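Local coordinates for UTP--glucose-1-phosphate uridylyltransferase (Acinetobacter baumannii, PDB 6IKX), which catalyses the reaction of UTP with alpha-D-glucose 1-phosphate to give UDP-alpha-D-glucose and diphosphate, and may play a role in stationary phase survival, at residues A[7-12]-A[53-58]; A[159-164]-A[203-208]. The protein carries 1 engineered substitution. All coordinates share one frame; numbering follows the deposited sequence.

Contact 1 (A[7-12]-A[53-58]); sequences LPVAGL and LVTHSS. With SO4 (sulfate ion), chain G; EDO (1,2-ethanediol), chain K.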
# COMPACT_ATOMS: atom_id res chain seq x y z
N LEU A 7 3.82 -17.39 12.55
CA LEU A 7 4.60 -16.20 12.97
C LEU A 7 3.59 -15.10 13.22
O LEU A 7 2.98 -14.61 12.27
CB LEU A 7 5.58 -15.70 11.92
CG LEU A 7 6.58 -16.68 11.32
CD1 LEU A 7 7.93 -16.01 11.10
CD2 LEU A 7 6.69 -17.97 12.12
N PRO A 8 3.28 -14.76 14.48
CA PRO A 8 2.23 -13.78 14.75
C PRO A 8 2.87 -12.40 14.60
O PRO A 8 3.68 -12.12 15.41
CB PRO A 8 1.79 -14.07 16.20
CG PRO A 8 2.54 -15.33 16.56
CD PRO A 8 3.81 -15.30 15.72
N VAL A 9 2.55 -11.65 13.54
CA VAL A 9 3.26 -10.39 13.14
C VAL A 9 2.24 -9.25 12.93
O VAL A 9 2.48 -8.38 12.10
CB VAL A 9 4.10 -10.64 11.86
CG1 VAL A 9 5.20 -11.68 12.07
CG2 VAL A 9 3.23 -11.05 10.70
N ALA A 10 1.13 -9.23 13.67
CA ALA A 10 0.06 -8.20 13.53
C ALA A 10 0.19 -7.06 14.55
O ALA A 10 -0.66 -6.16 14.46
CB ALA A 10 -1.31 -8.84 13.60
N GLY A 11 1.17 -7.05 15.45
CA GLY A 11 1.40 -5.92 16.40
C GLY A 11 1.54 -4.59 15.66
O GLY A 11 1.76 -4.67 14.45
N LEU A 12 1.39 -3.42 16.30
CA LEU A 12 1.61 -2.09 15.62
C LEU A 12 2.99 -1.52 15.96
O LEU A 12 3.31 -0.40 15.46
CB LEU A 12 0.52 -1.11 16.01
CG LEU A 12 -0.89 -1.58 15.69
CD1 LEU A 12 -1.84 -0.40 15.63
CD2 LEU A 12 -0.93 -2.34 14.38
N LEU A 53 2.00 -16.46 8.36
CA LEU A 53 2.08 -15.07 8.93
C LEU A 53 0.67 -14.67 9.42
O LEU A 53 -0.23 -14.63 8.58
CB LEU A 53 2.53 -14.09 7.83
CG LEU A 53 3.88 -14.34 7.17
CD1 LEU A 53 4.15 -13.32 6.10
CD2 LEU A 53 4.99 -14.32 8.18
N VAL A 54 0.47 -14.41 10.71
CA VAL A 54 -0.81 -13.81 11.18
C VAL A 54 -0.59 -12.30 11.15
O VAL A 54 0.26 -11.81 11.94
CB VAL A 54 -1.22 -14.31 12.58
CG1 VAL A 54 -2.58 -13.81 12.99
CG2 VAL A 54 -1.22 -15.81 12.64
N THR A 55 -1.27 -11.59 10.26
CA THR A 55 -0.81 -10.23 9.92
C THR A 55 -1.90 -9.15 10.08
O THR A 55 -3.06 -9.42 10.42
CB THR A 55 -0.09 -10.25 8.56
OG1 THR A 55 0.77 -9.12 8.51
CG2 THR A 55 -1.02 -10.29 7.36
N HIS A 56 -1.46 -7.93 9.92
CA HIS A 56 -2.26 -6.69 9.98
C HIS A 56 -2.24 -6.08 8.58
O HIS A 56 -1.17 -6.20 7.89
CB HIS A 56 -1.67 -5.79 11.06
CG HIS A 56 -2.45 -4.57 11.36
ND1 HIS A 56 -2.03 -3.32 10.94
CD2 HIS A 56 -3.59 -4.39 12.04
CE1 HIS A 56 -2.90 -2.41 11.35
NE2 HIS A 56 -3.87 -3.05 12.03
N SER A 57 -3.33 -5.40 8.24
CA SER A 57 -3.55 -4.60 7.00
C SER A 57 -2.39 -3.62 6.74
O SER A 57 -2.26 -3.22 5.60
CB SER A 57 -4.88 -3.87 7.07
OG SER A 57 -4.86 -2.93 8.13
N SER A 58 -1.58 -3.25 7.72
CA SER A 58 -0.43 -2.32 7.51
C SER A 58 0.87 -3.06 7.14
O SER A 58 1.86 -2.39 6.97
CB SER A 58 -0.19 -1.46 8.73
OG SER A 58 0.40 -2.23 9.77
S SO4 G . 0.53 -10.07 17.55
O1 SO4 G . 1.64 -9.22 17.17
O2 SO4 G . 0.18 -10.91 16.43
O3 SO4 G . -0.61 -9.27 17.92
O4 SO4 G . 0.91 -10.88 18.68
C1 EDO K . 1.74 0.83 13.19
O1 EDO K . 3.17 1.06 13.40
C2 EDO K . 1.09 1.13 11.85
O2 EDO K . -0.35 1.21 11.89
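Leu-12 lays one methyl over the imidazole of His-56: CD2 stands 3.7 Å from the ring centroid, only 13° off the ring normal, a CH-pi contact in which the two side chains meet at about a right angle. His-56 reaches this place because its CG is anti to the backbone N (chi1 -173°), and its rotation is steadied in the ring plane, where ND1 shares a hydrogen bond of 2.9 Å with OG of Ser-58. Closer to the sheet, CB of Ala-10 sits 3.6 Å from C of Thr-55, while CG2 of Val-9 crosses Thr-55 at a slant, 3.8 Å from its OG1, a buried hydroxyl with no polar partner in the model. Two parallel-strand bonds fix the register: Val-54 N to Leu-7 O, and Val-9 N to Val-54 O at 2.8 Å. Beyond them segment 7-12 leaves the strand, and the amides of Ala-10 and Gly-11 bind a sulfate weakly; Pro-8, Ala-10, Gly-11 and Leu-12 belong to the UTP site. Glu-71 of a second subunit packs on Leu-12 and bonds weakly to NE2 of His-56. Strand 50-55 lies between strands 4-8 and 97-102 in the parallel part of the sheet; helix 60-65 packs against Val-9 and Leu-53, and helix 109-115 against Pro-8 and Val-54.

Contact 2 (A[159-164]-A[203-208]); sequences MVEAVP and NLSVVG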
# COMPACT_ATOMS: atom_id res chain seq x y z
N MET A 159 10.18 -23.03 24.72
CA MET A 159 11.62 -22.68 24.77
C MET A 159 11.82 -21.66 25.91
O MET A 159 10.98 -20.75 26.05
CB MET A 159 12.12 -22.13 23.43
CG MET A 159 13.63 -21.90 23.40
SD MET A 159 14.33 -21.38 21.82
CE MET A 159 13.71 -22.67 20.75
N VAL A 160 12.86 -21.88 26.73
CA VAL A 160 13.24 -21.02 27.89
C VAL A 160 14.75 -20.79 27.88
O VAL A 160 15.48 -21.56 27.22
CB VAL A 160 12.81 -21.62 29.24
CG1 VAL A 160 11.31 -21.81 29.32
CG2 VAL A 160 13.51 -22.94 29.56
N GLU A 161 15.22 -19.78 28.60
CA GLU A 161 16.67 -19.49 28.69
C GLU A 161 16.98 -18.90 30.07
O GLU A 161 16.22 -18.02 30.53
CB GLU A 161 17.05 -18.61 27.51
CG GLU A 161 17.53 -17.24 27.86
CD GLU A 161 17.91 -16.45 26.63
OE1 GLU A 161 19.02 -16.67 26.08
OE2 GLU A 161 17.06 -15.66 26.21
N ALA A 162 18.01 -19.43 30.73
CA ALA A 162 18.55 -18.92 32.02
C ALA A 162 18.81 -17.41 31.89
O ALA A 162 19.48 -17.01 30.91
CB ALA A 162 19.82 -19.67 32.36
N VAL A 163 18.28 -16.61 32.81
CA VAL A 163 18.55 -15.14 32.95
C VAL A 163 19.13 -14.90 34.35
O VAL A 163 18.95 -15.73 35.25
CB VAL A 163 17.27 -14.31 32.75
CG1 VAL A 163 16.70 -14.49 31.36
CG2 VAL A 163 16.21 -14.62 33.81
N PRO A 164 19.86 -13.78 34.59
CA PRO A 164 20.32 -13.44 35.94
C PRO A 164 19.20 -13.35 37.00
O PRO A 164 18.15 -12.83 36.67
CB PRO A 164 20.99 -12.07 35.73
CG PRO A 164 21.50 -12.17 34.31
CD PRO A 164 20.37 -12.86 33.57
N ASN A 203 14.94 -19.60 37.27
CA ASN A 203 15.56 -18.48 36.51
C ASN A 203 15.38 -18.71 35.00
O ASN A 203 16.17 -18.13 34.21
CB ASN A 203 17.04 -18.33 36.88
CG ASN A 203 17.85 -19.49 36.36
OD1 ASN A 203 17.31 -20.54 36.05
ND2 ASN A 203 19.15 -19.28 36.24
N LEU A 204 14.38 -19.51 34.61
CA LEU A 204 14.14 -19.97 33.22
C LEU A 204 13.02 -19.12 32.57
O LEU A 204 11.83 -19.29 32.96
CB LEU A 204 13.81 -21.48 33.21
CG LEU A 204 14.94 -22.44 33.64
CD1 LEU A 204 14.58 -23.88 33.33
CD2 LEU A 204 16.28 -22.11 33.00
N SER A 205 13.38 -18.27 31.59
CA SER A 205 12.48 -17.27 30.95
C SER A 205 11.88 -17.85 29.66
O SER A 205 12.61 -18.51 28.94
CB SER A 205 13.19 -15.97 30.69
OG SER A 205 13.96 -16.02 29.49
N VAL A 206 10.59 -17.60 29.42
CA VAL A 206 9.90 -17.92 28.15
C VAL A 206 10.47 -17.05 27.02
O VAL A 206 10.44 -15.82 27.15
CB VAL A 206 8.39 -17.68 28.29
CG1 VAL A 206 7.68 -17.94 26.97
CG2 VAL A 206 7.84 -18.51 29.44
N VAL A 207 10.97 -17.65 25.94
CA VAL A 207 11.68 -16.88 24.88
C VAL A 207 10.71 -16.48 23.75
O VAL A 207 10.97 -15.45 23.12
CB VAL A 207 12.88 -17.69 24.41
CG1 VAL A 207 13.45 -17.14 23.12
CG2 VAL A 207 13.93 -17.77 25.50
N GLY A 208 9.63 -17.23 23.50
CA GLY A 208 8.76 -16.99 22.33
C GLY A 208 9.02 -17.97 21.19
O GLY A 208 8.92 -17.56 19.98
O HOH W 1 9.05 -19.91 24.45
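Val-160 and Leu-204 pack closely on one face of the antiparallel pair, their side chains crossing at a slant with Val-160 CG2 3.9 Å from Leu-204 CB; Val-174 of strand 172-175 touches both. On the other face, Ser-205 turns its hydroxyl back onto the partner strand. With OG between its backbone N and carbonyl carbon (chi1 81°), it donates to Glu-161 O at 3.2 Å, in the carbonyl plane and on a lone pair. Ser-205 N reaches the same oxygen at 3.0 Å from above that plane, so two donors from one residue grip Glu-161 O. CG1 of Val-163 lies 3.7 Å from Ser-205 OG.

Packing stays close on the partly exposed flank, where Glu-161 CB lies 3.8 Å from Val-207 CG2; OE2 of Glu-161 is hydrogen-bonded to OG1 of Thr-255, outside the two segments. Looser is partly exposed Ala-162, whose CB comes only to 4.3 Å from Leu-204 CD2. Near the corner at Gly-208 a water donates to Met-159 O, 2.6 Å away, and accepts from Gly-208 N. Such antiparallel pairing belongs to the mixed sheet of this GT-A-type nucleotidyltransferase, and Val-206, with nearby Gly-172 and Glu-193, contributes to the UDP-glucose site.

Overall arrangement
From the N terminus, strand 4-8 runs into the nucleotide-binding loop, and contact 1 closes the first excursion when strand 50-55 returns alongside it, after a connection that includes helix 35-44. The chain then passes through strands 97-102 and 125-128 before contact 2 opens at strand 156-162; its loop, which holds strands 172-175, 184-187 and 190-193 and no helix, closes at 204-207. The two contacts therefore follow in series, neither nesting nor crossing. Their centres lie about 24 Å apart on opposite sides of the chain's centre, yet one mixed sheet joins them: strand 4-8 pairs with 125-128, that with 209-212, and that with 156-162. Both contacts contribute to the UDP-glucose site.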